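Local coordinates for protein NADH-dependent FAD reductase (Streptomyces globisporus, PDB 4HX6) that reduces FAD to FADH2 at the expense of NADH, supplying the diffusible reduced flavin needed by two enzymes of enediyne antibiotic C-1027 biosynthesis, at residues T32-V37 against M165-G170; V36-G41 against G122-A127; V84-A89 against A129-E134; G90-A95 against F172-P177. The protein carries 1 engineered substitution. All coordinates share one frame; numbering follows the deposited sequence.

Interaction 1 of 4, residues T32-V37 against M165-G170; sequences TGVTVV and MLFSGG
T32 and F167 pair through their backbones as one antiparallel hydrogen-bonded bridge: T32 N donates to F167 O over 3.1 Å, and F167 N to T32 O over 2.8 Å. The bridge stands alone; beyond it V34 and M165 both bond to the backbone of L87. Two CA-H...O contacts supplement it, L166 CA to T32 O and G33 CA to M165 O, the latter at 3.4 Å. Water 1 prolongs the backbone link, accepting from V34 N and lying within hydrogen-bonding distance of M165 O, to which it probably donates. The T32 side chain turns back on its own segment: with chi1 at 66°, OG1 is set between the backbone N and carbonyl carbon, and it donates to G33 O at 2.9 Å, in the carbonyl plane and on a lone pair. Apolar packing rests on V34, whose CG2 lies beside the backbone N. V34 CG2 touches M165 SE, the selenium of this selenomethionine, and M165 CG, each at 3.5 Å, and F167 CB at 3.8 Å. M165, bent at chi3, runs obliquely across the valine. The F167 ring leads away and meets F172. T32 also packs on N50, an FAD-binding residue, and on F30 of the second subunit. The bridge thus ties the lead-in to strand 35-39 to the C-terminal hairpin 166-168/171-173, beside the flavin site and the dimer interface of the split-barrel fold of flavin reductases.

Interaction 2 of 4, residues V36-G41 against G122-A127; sequences VVTVGG and GAPLIA
T38 meets the flat peptide carbonyl of P124 in its own plane, not over a face: T38 OG1 donates to P124 O across a short 2.5 Å, with a C=O...donor angle of 158°. With chi1 at 56° the hydroxyl sits between the backbone N and carbonyl carbon of T38 and faces strand 124-126, while T38 CG2 lies 3.5 Å from P124 O. The pyrrolidine ring of P124 is touched at CD, by V39 O at 3.6 Å and by T38 CB at 3.9 Å; P44, F110 and W115 also pack on this proline. Strands 36-39 and 124-126 run nearly antiparallel, 162° between directions, but their axes stay 7.0 Å apart, too far for backbone pairing. The two-stranded sheet 115-117/124-126 is therefore laid against strand 35-39 of the large antiparallel sheet of this flavin reductase domain, joined mainly by side chains. A123 CB lies alongside the threonine, 3.6 Å from T38 OG1. V36 CB and I126 CG1 make the apolar contact at the other end, 4.1 Å apart. Near G40 the backbones close in, G40 CA approaching G122 O at 3.3 Å as a CA-H...O contact. Water 2 accepts from G41 N and donates weakly to G122 O.

Interaction 3 of 4, residues V84-A89 against A129-E134; sequences VSVLEA and AVAHLE
V84 and L133 form an antiparallel hydrogen-bonded pair: V84 N donates to L133 O over 2.7 Å and L133 N to V84 O over 2.8 Å. S85 and H132 follow as a non-hydrogen-bonded pair. Farther along, the backbone N and O of V86 are both bonded: V86 N donates to A131 O at 2.9 Å, and V86 O accepts from V130 N at 2.7 Å. V130 has helix-like backbone angles where the strand begins, an irregularity resembling a classic beta bulge opposite V86.

Side chains divide between the faces. V84, V86, A131 and L133 share one. There V84 CB meets L133 CB at 4.1 Å, and V86 CG1 meets V130 CB at the same distance. V130 CG2, held anti to the carbonyl carbon, reaches on to E88 CA at 3.7 Å. On the other face S85 OG lies 3.5 Å from H132 CD2, obliquely to the imidazole; the polar ends of both are engaged by I126, whose N is bonded to S85 OG and whose O is bonded to H132 NE2. W159 meets the histidine ring edge-to-face, which, with the NE2 bond to I126 O, probably helps fix its rotation. E88 turns its carboxylate to G90 N.

D29 of the second subunit packs on V86 and V130, and V26 of that subunit on A131. Strands 81-86 and 131-143 are central neighbours in the antiparallel sheet, flanked by 35-39 on one side and 146-158 on the other.

Interaction 4 of 4, residues G90-A95 against F172-P177; sequences GQEKAA and FRRFAP
G90 and E92 face F172 and R174 across a wide backbone gap, with CA atoms 9.6 Å apart for G90 and R174 and 8.2 Å for E92 and F172. Segment 90-95 is the start of a helix, with Q91 at the N-cap and A95 N bonded to Q91 O, whereas 172-177 leaves a short strand in extended form. Side chains span the distance. E92 serves two partners. E92 CG lies over one face of the F172 ring, offset toward the rim, as a CH-pi contact 4.3 Å from the centroid and 22° off the normal. A bend at chi2 (98°) then carries the carboxylate to R174, where E92 OE1 and R174 NH1 form a long salt bridge of 3.5 Å. The carboxylate stands nearly upright to the phenyl plane, and its plane is 55° from that of the guanidinium, so the ion pair is far from a flat, two-pronged fit. R174 reaches it with a chain extended from CG to NE, and its NH1 also passes G90 CA at 4.2 Å. One helical turn after Q91, A95 CB touches F172 CZ at 3.8 Å, approaching the ring obliquely. The helix 92-97 thus covers this end of the hairpin 166-168/171-173, with A95 also packed on L87, while R173 and F175 turn to the second subunit.

In the fold
Interactions 1, 2 and 3 are buried and interaction 4 lies at the surface. Interaction 1 uses T32-V34, which lead toward strand 35-39, and interaction 2 that strand and G40 after it; interaction 3 adds the next strand of the same sheet: V36 N lies 2.9 Å from S85 O. Their chemistry follows their place: antiparallel backbone pairing inside the sheet in interaction 3, a single bridge to the C-terminal hairpin in interaction 1, side-chain bonding between layers in interaction 2, and ionic and ring contacts in interaction 4. The hairpin joins interactions 1 and 4, M165 packing against the start of the helix. Interactions 1, 3 and 4 touch the second subunit, interaction 2 none.

Interaction 1 of 4, residues T32-V37 against M165-G170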
loop_
_atom_site.group_PDB
_atom_site.type_symbol
_atom_site.label_atom_id
_atom_site.label_comp_id
_atom_site.label_asym_id
_atom_site.label_seq_id
_atom_site.Cartn_x
_atom_site.Cartn_y
_atom_site.Cartn_z
ATOM N N THR A 32 3.911 -5.902 0.229
ATOM C CA THR A 32 2.768 -5.665 -0.637
ATOM C C THR A 32 2.563 -6.802 -1.629
ATOM O O THR A 32 3.408 -7.687 -1.778
ATOM C CB THR A 32 2.920 -4.361 -1.483
ATOM O OG1 THR A 32 4.005 -4.504 -2.406
ATOM C CG2 THR A 32 3.148 -3.129 -0.599
ATOM N N GLY A 33 1.436 -6.759 -2.329
ATOM C CA GLY A 33 1.267 -7.600 -3.494
ATOM C C GLY A 33 1.981 -6.977 -4.684
ATOM O O GLY A 33 2.724 -6.003 -4.543
ATOM N N VAL A 34 1.752 -7.545 -5.863
ATOM C CA VAL A 34 2.325 -7.009 -7.080
ATOM C C VAL A 34 1.220 -6.902 -8.115
ATOM O O VAL A 34 0.460 -7.848 -8.320
ATOM C CB VAL A 34 3.415 -7.929 -7.656
ATOM C CG1 VAL A 34 4.088 -7.244 -8.842
ATOM C CG2 VAL A 34 4.443 -8.297 -6.584
ATOM N N THR A 35 1.107 -5.740 -8.736
ATOM C CA THR A 35 0.110 -5.567 -9.784
ATOM C C THR A 35 0.774 -5.205 -11.086
ATOM O O THR A 35 1.937 -4.789 -11.120
ATOM C CB THR A 35 -0.934 -4.462 -9.453
ATOM O OG1 THR A 35 -0.339 -3.170 -9.598
ATOM C CG2 THR A 35 -1.476 -4.621 -8.045
ATOM N N VAL A 36 0.043 -5.409 -12.171
ATOM C CA VAL A 36 0.425 -4.806 -13.425
ATOM C C VAL A 36 -0.707 -3.855 -13.790
ATOM O O VAL A 36 -1.855 -4.274 -13.944
ATOM C CB VAL A 36 0.647 -5.830 -14.543
ATOM C CG1 VAL A 36 1.015 -5.100 -15.859
ATOM C CG2 VAL A 36 1.757 -6.794 -14.153
ATOM N N VAL A 37 -0.373 -2.576 -13.890
ATOM C CA VAL A 37 -1.322 -1.564 -14.335
ATOM C C VAL A 37 -1.155 -1.459 -15.828
ATOM O O VAL A 37 -0.023 -1.377 -16.330
ATOM C CB VAL A 37 -1.024 -0.195 -13.681
ATOM C CG1 VAL A 37 -1.905 0.931 -14.302
ATOM C CG2 VAL A 37 -1.240 -0.293 -12.182
HETATM N N MSE A 165 0.897 -12.903 -5.491
HETATM C CA MSE A 165 2.329 -12.750 -5.334
HETATM C C MSE A 165 2.632 -11.764 -4.201
HETATM O O MSE A 165 1.805 -10.925 -3.873
HETATM C CB MSE A 165 2.871 -12.206 -6.647
HETATM C CG MSE A 165 4.306 -11.826 -6.668
HETATM SE SE MSE A 165 4.646 -11.195 -8.477
HETATM C CE MSE A 165 4.480 -12.885 -9.410
ATOM N N LEU A 166 3.813 -11.880 -3.602
ATOM C CA LEU A 166 4.235 -10.984 -2.522
ATOM C C LEU A 166 5.533 -10.302 -2.912
ATOM O O LEU A 166 6.334 -10.870 -3.642
ATOM C CB LEU A 166 4.477 -11.782 -1.244
ATOM C CG LEU A 166 3.246 -12.222 -0.467
ATOM C CD1 LEU A 166 3.666 -13.006 0.780
ATOM C CD2 LEU A 166 2.425 -11.006 -0.077
ATOM N N PHE A 167 5.746 -9.086 -2.419
ATOM C CA PHE A 167 6.985 -8.371 -2.681
ATOM C C PHE A 167 7.393 -7.664 -1.416
ATOM O O PHE A 167 6.579 -6.989 -0.791
ATOM C CB PHE A 167 6.785 -7.329 -3.777
ATOM C CG PHE A 167 8.064 -6.883 -4.419
ATOM C CD1 PHE A 167 8.708 -7.695 -5.338
ATOM C CD2 PHE A 167 8.619 -5.650 -4.111
ATOM C CE1 PHE A 167 9.884 -7.290 -5.932
ATOM C CE2 PHE A 167 9.793 -5.238 -4.702
ATOM C CZ PHE A 167 10.427 -6.059 -5.613
ATOM N N SER A 168 8.647 -7.818 -1.025
ATOM C CA SER A 168 9.113 -7.189 0.201
ATOM C C SER A 168 10.635 -7.130 0.207
ATOM O O SER A 168 11.300 -8.045 -0.289
ATOM C CB SER A 168 8.593 -7.964 1.413
ATOM O OG SER A 168 8.855 -7.264 2.616
ATOM N N GLY A 169 11.191 -6.057 0.764
ATOM C CA GLY A 169 12.637 -5.909 0.804
ATOM C C GLY A 169 13.215 -6.071 -0.590
ATOM O O GLY A 169 14.264 -6.688 -0.768
ATOM N N GLY A 170 12.509 -5.536 -1.583
ATOM C CA GLY A 170 12.938 -5.619 -2.971
ATOM C C GLY A 170 13.031 -7.017 -3.564
ATOM O O GLY A 170 13.745 -7.228 -4.544
HETATM O O HOH W 1 -0.037 -9.811 -5.668
#

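Interaction 2 of 4, residues V36-G41 against G122-A127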
loop_
_atom_site.group_PDB
_atom_site.type_symbol
_atom_site.label_atom_id
_atom_site.label_comp_id
_atom_site.label_asym_id
_atom_site.label_seq_id
_atom_site.Cartn_x
_atom_site.Cartn_y
_atom_site.Cartn_z
ATOM N N VAL A 36 0.043 -5.409 -12.171
ATOM C CA VAL A 36 0.425 -4.806 -13.425
ATOM C C VAL A 36 -0.707 -3.855 -13.790
ATOM O O VAL A 36 -1.855 -4.274 -13.944
ATOM C CB VAL A 36 0.647 -5.830 -14.543
ATOM C CG1 VAL A 36 1.015 -5.100 -15.859
ATOM C CG2 VAL A 36 1.757 -6.794 -14.153
ATOM N N VAL A 37 -0.373 -2.576 -13.890
ATOM C CA VAL A 37 -1.322 -1.564 -14.335
ATOM C C VAL A 37 -1.155 -1.459 -15.828
ATOM O O VAL A 37 -0.023 -1.377 -16.330
ATOM C CB VAL A 37 -1.024 -0.195 -13.681
ATOM C CG1 VAL A 37 -1.905 0.931 -14.302
ATOM C CG2 VAL A 37 -1.240 -0.293 -12.182
ATOM N N THR A 38 -2.264 -1.524 -16.556
ATOM C CA THR A 38 -2.219 -1.411 -18.014
ATOM C C THR A 38 -3.166 -0.309 -18.508
ATOM O O THR A 38 -4.125 0.075 -17.821
ATOM C CB THR A 38 -2.611 -2.726 -18.702
ATOM O OG1 THR A 38 -3.911 -3.130 -18.241
ATOM C CG2 THR A 38 -1.600 -3.829 -18.368
ATOM N N VAL A 39 -2.886 0.166 -19.715
ATOM C CA VAL A 39 -3.707 1.152 -20.406
ATOM C C VAL A 39 -3.817 0.760 -21.865
ATOM O O VAL A 39 -2.964 0.038 -22.393
ATOM C CB VAL A 39 -3.097 2.557 -20.323
ATOM C CG1 VAL A 39 -3.006 2.980 -18.891
ATOM C CG2 VAL A 39 -1.702 2.569 -20.980
ATOM N N GLY A 40 -4.867 1.240 -22.518
ATOM C CA GLY A 40 -5.108 0.911 -23.913
ATOM C C GLY A 40 -4.492 1.965 -24.798
ATOM O O GLY A 40 -3.450 2.529 -24.457
ATOM N N GLY A 41 -5.140 2.248 -25.924
ATOM C CA GLY A 41 -4.611 3.189 -26.896
ATOM C C GLY A 41 -4.030 2.460 -28.096
ATOM O O GLY A 41 -4.071 1.235 -28.157
ATOM N N GLY A 122 -10.656 -0.897 -22.126
ATOM C CA GLY A 122 -9.931 -0.998 -23.381
ATOM C C GLY A 122 -8.463 -1.347 -23.174
ATOM O O GLY A 122 -7.644 -1.227 -24.085
ATOM N N ALA A 123 -8.129 -1.802 -21.974
ATOM C CA ALA A 123 -6.744 -2.112 -21.630
ATOM C C ALA A 123 -6.538 -3.623 -21.519
ATOM O O ALA A 123 -7.470 -4.351 -21.154
ATOM C CB ALA A 123 -6.366 -1.434 -20.315
ATOM N N PRO A 124 -5.323 -4.102 -21.835
ATOM C CA PRO A 124 -5.054 -5.543 -21.709
ATOM C C PRO A 124 -5.119 -5.984 -20.246
ATOM O O PRO A 124 -4.645 -5.270 -19.377
ATOM C CB PRO A 124 -3.617 -5.692 -22.235
ATOM C CG PRO A 124 -3.320 -4.429 -22.969
ATOM C CD PRO A 124 -4.136 -3.358 -22.284
ATOM N N LEU A 125 -5.739 -7.132 -19.990
ATOM C CA LEU A 125 -5.817 -7.691 -18.650
ATOM C C LEU A 125 -4.919 -8.910 -18.654
ATOM O O LEU A 125 -4.915 -9.676 -19.603
ATOM C CB LEU A 125 -7.257 -8.102 -18.307
ATOM C CG LEU A 125 -8.276 -6.962 -18.180
ATOM C CD1 LEU A 125 -9.692 -7.484 -17.963
ATOM C CD2 LEU A 125 -7.860 -6.063 -17.037
ATOM N N ILE A 126 -4.159 -9.100 -17.592
ATOM C CA ILE A 126 -3.187 -10.176 -17.595
ATOM C C ILE A 126 -3.848 -11.496 -17.235
ATOM O O ILE A 126 -4.407 -11.625 -16.146
ATOM C CB ILE A 126 -2.055 -9.899 -16.603
ATOM C CG1 ILE A 126 -1.420 -8.535 -16.889
ATOM C CG2 ILE A 126 -1.020 -10.997 -16.686
ATOM C CD1 ILE A 126 -0.717 -8.443 -18.242
ATOM N N ALA A 127 -3.782 -12.466 -18.153
ATOM C CA ALA A 127 -4.361 -13.793 -17.919
ATOM C C ALA A 127 -3.686 -14.467 -16.734
ATOM O O ALA A 127 -2.488 -14.314 -16.543
ATOM C CB ALA A 127 -4.220 -14.671 -19.167
HETATM O O HOH W 2 -7.907 1.102 -26.497
#

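Interaction 3 of 4, residues V84-A89 against A129-E134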
loop_
_atom_site.group_PDB
_atom_site.type_symbol
_atom_site.label_atom_id
_atom_site.label_comp_id
_atom_site.label_asym_id
_atom_site.label_seq_id
_atom_site.Cartn_x
_atom_site.Cartn_y
_atom_site.Cartn_z
ATOM N N VAL A 84 -6.129 -2.884 -13.650
ATOM C CA VAL A 84 -5.202 -3.432 -12.677
ATOM C C VAL A 84 -5.312 -4.952 -12.687
ATOM O O VAL A 84 -6.413 -5.490 -12.549
ATOM C CB VAL A 84 -5.548 -2.950 -11.269
ATOM C CG1 VAL A 84 -4.637 -3.629 -10.230
ATOM C CG2 VAL A 84 -5.438 -1.411 -11.183
ATOM N N SER A 85 -4.180 -5.638 -12.864
ATOM C CA SER A 85 -4.140 -7.100 -12.764
ATOM C C SER A 85 -3.330 -7.474 -11.528
ATOM O O SER A 85 -2.134 -7.198 -11.471
ATOM C CB SER A 85 -3.503 -7.707 -14.026
ATOM O OG SER A 85 -4.286 -7.399 -15.173
ATOM N N VAL A 86 -3.981 -8.072 -10.533
ATOM C CA VAL A 86 -3.283 -8.496 -9.320
ATOM C C VAL A 86 -2.622 -9.842 -9.591
ATOM O O VAL A 86 -3.313 -10.830 -9.816
ATOM C CB VAL A 86 -4.237 -8.636 -8.126
ATOM C CG1 VAL A 86 -3.481 -9.161 -6.913
ATOM C CG2 VAL A 86 -4.872 -7.307 -7.803
ATOM N N LEU A 87 -1.292 -9.880 -9.604
ATOM C CA LEU A 87 -0.592 -11.075 -10.044
ATOM C C LEU A 87 -0.654 -12.203 -9.044
ATOM O O LEU A 87 -0.622 -11.984 -7.836
ATOM C CB LEU A 87 0.883 -10.795 -10.366
ATOM C CG LEU A 87 1.152 -9.748 -11.438
ATOM C CD1 LEU A 87 2.654 -9.732 -11.755
ATOM C CD2 LEU A 87 0.328 -10.048 -12.686
ATOM N N GLU A 88 -0.716 -13.411 -9.594
ATOM C CA GLU A 88 -0.690 -14.655 -8.848
ATOM C C GLU A 88 0.753 -15.066 -8.562
ATOM O O GLU A 88 1.676 -14.598 -9.223
ATOM C CB GLU A 88 -1.420 -15.740 -9.658
ATOM C CG GLU A 88 -1.590 -17.086 -8.942
ATOM C CD GLU A 88 -0.468 -18.071 -9.230
ATOM O OE1 GLU A 88 0.353 -17.823 -10.143
ATOM O OE2 GLU A 88 -0.412 -19.109 -8.540
ATOM N N ALA A 89 0.934 -15.944 -7.581
ATOM C CA ALA A 89 2.259 -16.306 -7.067
ATOM C C ALA A 89 3.265 -16.821 -8.106
ATOM O O ALA A 89 4.474 -16.631 -7.953
ATOM C CB ALA A 89 2.123 -17.310 -5.928
ATOM N N ALA A 129 -4.242 -13.949 -13.519
ATOM C CA ALA A 129 -4.137 -13.083 -12.347
ATOM C C ALA A 129 -5.130 -13.503 -11.271
ATOM O O ALA A 129 -6.104 -14.212 -11.553
ATOM C CB ALA A 129 -4.405 -11.627 -12.754
ATOM N N VAL A 130 -4.882 -13.063 -10.040
ATOM C CA VAL A 130 -5.806 -13.304 -8.936
ATOM C C VAL A 130 -7.100 -12.514 -9.124
ATOM O O VAL A 130 -8.203 -12.975 -8.767
ATOM C CB VAL A 130 -5.174 -12.871 -7.599
ATOM C CG1 VAL A 130 -6.163 -13.074 -6.462
ATOM C CG2 VAL A 130 -3.894 -13.640 -7.342
ATOM N N ALA A 131 -6.951 -11.303 -9.656
ATOM C CA ALA A 131 -8.082 -10.408 -9.887
ATOM C C ALA A 131 -7.779 -9.400 -10.981
ATOM O O ALA A 131 -6.616 -9.062 -11.236
ATOM C CB ALA A 131 -8.485 -9.686 -8.591
ATOM N N HIS A 132 -8.834 -8.932 -11.638
ATOM C CA HIS A 132 -8.742 -7.839 -12.598
ATOM C C HIS A 132 -9.665 -6.736 -12.118
ATOM O O HIS A 132 -10.799 -7.017 -11.720
ATOM C CB HIS A 132 -9.252 -8.273 -13.967
ATOM C CG HIS A 132 -8.383 -9.275 -14.665
ATOM N ND1 HIS A 132 -8.890 -10.198 -15.555
ATOM C CD2 HIS A 132 -7.045 -9.474 -14.642
ATOM C CE1 HIS A 132 -7.905 -10.943 -16.025
ATOM N NE2 HIS A 132 -6.774 -10.523 -15.489
ATOM N N LEU A 133 -9.197 -5.493 -12.167
ATOM C CA LEU A 133 -10.036 -4.328 -11.891
ATOM C C LEU A 133 -9.955 -3.353 -13.068
ATOM O O LEU A 133 -8.866 -3.027 -13.540
ATOM C CB LEU A 133 -9.576 -3.609 -10.618
ATOM C CG LEU A 133 -9.678 -4.392 -9.300
ATOM C CD1 LEU A 133 -8.479 -5.320 -9.105
ATOM C CD2 LEU A 133 -9.792 -3.445 -8.122
ATOM N N GLU A 134 -11.099 -2.901 -13.562
ATOM C CA GLU A 134 -11.073 -1.876 -14.589
ATOM C C GLU A 134 -11.575 -0.576 -13.988
ATOM O O GLU A 134 -12.638 -0.548 -13.376
ATOM C CB GLU A 134 -11.896 -2.293 -15.795
ATOM C CG GLU A 134 -11.288 -3.481 -16.541
ATOM C CD GLU A 134 -12.090 -3.842 -17.761
ATOM O OE1 GLU A 134 -11.883 -3.200 -18.818
ATOM O OE2 GLU A 134 -12.940 -4.754 -17.656
#

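Interaction 4 of 4, residues G90-A95 against F172-P177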
loop_
_atom_site.group_PDB
_atom_site.type_symbol
_atom_site.label_atom_id
_atom_site.label_comp_id
_atom_site.label_asym_id
_atom_site.label_seq_id
_atom_site.Cartn_x
_atom_site.Cartn_y
_atom_site.Cartn_z
ATOM N N GLY A 90 2.780 -17.477 -9.153
ATOM C CA GLY A 90 3.680 -18.035 -10.148
ATOM C C GLY A 90 3.943 -17.136 -11.341
ATOM O O GLY A 90 4.570 -17.562 -12.317
ATOM N N GLN A 91 3.495 -15.886 -11.269
ATOM C CA GLN A 91 3.568 -15.012 -12.437
ATOM C C GLN A 91 4.792 -14.093 -12.458
ATOM O O GLN A 91 4.686 -12.929 -12.842
ATOM C CB GLN A 91 2.281 -14.191 -12.568
ATOM C CG GLN A 91 1.051 -15.074 -12.778
ATOM C CD GLN A 91 -0.138 -14.279 -13.242
ATOM O OE1 GLN A 91 -0.711 -13.498 -12.480
ATOM N NE2 GLN A 91 -0.509 -14.453 -14.507
ATOM N N GLU A 92 5.950 -14.611 -12.054
ATOM C CA GLU A 92 7.159 -13.787 -12.085
ATOM C C GLU A 92 7.503 -13.328 -13.502
ATOM O O GLU A 92 8.010 -12.223 -13.700
ATOM C CB GLU A 92 8.353 -14.504 -11.456
ATOM C CG GLU A 92 8.270 -14.657 -9.954
ATOM C CD GLU A 92 7.759 -16.021 -9.541
ATOM O OE1 GLU A 92 8.223 -16.536 -8.497
ATOM O OE2 GLU A 92 6.898 -16.578 -10.258
ATOM N N LYS A 93 7.229 -14.171 -14.488
ATOM C CA LYS A 93 7.461 -13.782 -15.876
ATOM C C LYS A 93 6.788 -12.438 -16.176
ATOM O O LYS A 93 7.434 -11.489 -16.635
ATOM C CB LYS A 93 6.968 -14.876 -16.826
ATOM C CG LYS A 93 7.189 -14.569 -18.295
ATOM C CD LYS A 93 6.567 -15.653 -19.169
ATOM C CE LYS A 93 6.015 -15.069 -20.454
ATOM N NZ LYS A 93 4.962 -15.935 -21.065
ATOM N N ALA A 94 5.489 -12.344 -15.892
ATOM C CA ALA A 94 4.759 -11.103 -16.091
ATOM C C ALA A 94 5.309 -9.956 -15.237
ATOM O O ALA A 94 5.386 -8.828 -15.698
ATOM C CB ALA A 94 3.272 -11.294 -15.787
ATOM N N ALA A 95 5.614 -10.241 -13.979
ATOM C CA ALA A 95 6.121 -9.225 -13.047
ATOM C C ALA A 95 7.409 -8.590 -13.595
ATOM O O ALA A 95 7.568 -7.369 -13.596
ATOM C CB ALA A 95 6.380 -9.848 -11.700
ATOM N N PHE A 172 10.751 -10.951 -4.497
ATOM C CA PHE A 172 9.513 -11.726 -4.522
ATOM C C PHE A 172 9.537 -12.667 -3.339
ATOM O O PHE A 172 10.579 -13.235 -3.020
ATOM C CB PHE A 172 9.372 -12.534 -5.814
ATOM C CG PHE A 172 9.383 -11.697 -7.060
ATOM C CD1 PHE A 172 8.425 -10.727 -7.265
ATOM C CD2 PHE A 172 10.355 -11.892 -8.031
ATOM C CE1 PHE A 172 8.437 -9.949 -8.409
ATOM C CE2 PHE A 172 10.370 -11.123 -9.179
ATOM C CZ PHE A 172 9.412 -10.151 -9.369
ATOM N N ARG A 173 8.395 -12.814 -2.679
ATOM C CA ARG A 173 8.285 -13.715 -1.548
ATOM C C ARG A 173 7.035 -14.536 -1.751
ATOM O O ARG A 173 6.266 -14.272 -2.667
ATOM C CB ARG A 173 8.180 -12.944 -0.235
ATOM C CG ARG A 173 9.426 -12.156 0.137
ATOM C CD ARG A 173 10.628 -13.055 0.308
ATOM N NE ARG A 173 10.503 -13.980 1.435
ATOM C CZ ARG A 173 10.787 -13.667 2.697
ATOM N NH1 ARG A 173 11.186 -12.438 3.003
ATOM N NH2 ARG A 173 10.665 -14.578 3.657
ATOM N N ARG A 174 6.837 -15.534 -0.898
ATOM C CA ARG A 174 5.625 -16.343 -0.943
ATOM C C ARG A 174 5.025 -16.485 0.452
ATOM O O ARG A 174 5.717 -16.290 1.453
ATOM C CB ARG A 174 5.921 -17.721 -1.541
ATOM C CG ARG A 174 6.190 -17.689 -3.042
ATOM C CD ARG A 174 6.522 -19.078 -3.568
ATOM N NE ARG A 174 6.865 -19.063 -4.988
ATOM C CZ ARG A 174 6.008 -19.329 -5.969
ATOM N NH1 ARG A 174 6.413 -19.296 -7.232
ATOM N NH2 ARG A 174 4.747 -19.632 -5.688
ATOM N N PHE A 175 3.732 -16.787 0.505
ATOM C CA PHE A 175 3.051 -17.061 1.765
ATOM C C PHE A 175 3.443 -18.416 2.311
ATOM O O PHE A 175 3.697 -19.349 1.553
ATOM C CB PHE A 175 1.533 -17.107 1.552
ATOM C CG PHE A 175 0.910 -15.772 1.290
ATOM C CD1 PHE A 175 0.668 -14.895 2.330
ATOM C CD2 PHE A 175 0.538 -15.406 0.002
ATOM C CE1 PHE A 175 0.082 -13.655 2.087
ATOM C CE2 PHE A 175 -0.049 -14.176 -0.247
ATOM C CZ PHE A 175 -0.282 -13.299 0.797
ATOM N N ALA A 176 3.461 -18.530 3.631
ATOM C CA ALA A 176 3.465 -19.841 4.258
ATOM C C ALA A 176 2.011 -20.303 4.334
ATOM O O ALA A 176 1.106 -19.491 4.536
ATOM C CB ALA A 176 4.079 -19.767 5.637
ATOM N N PRO A 177 1.772 -21.607 4.145
ATOM C CA PRO A 177 0.395 -22.110 4.205
ATOM C C PRO A 177 -0.230 -21.910 5.587
ATOM O O PRO A 177 0.393 -22.265 6.587
ATOM C CB PRO A 177 0.557 -23.606 3.911
ATOM C CG PRO A 177 1.858 -23.711 3.172
ATOM C CD PRO A 177 2.733 -22.661 3.779
#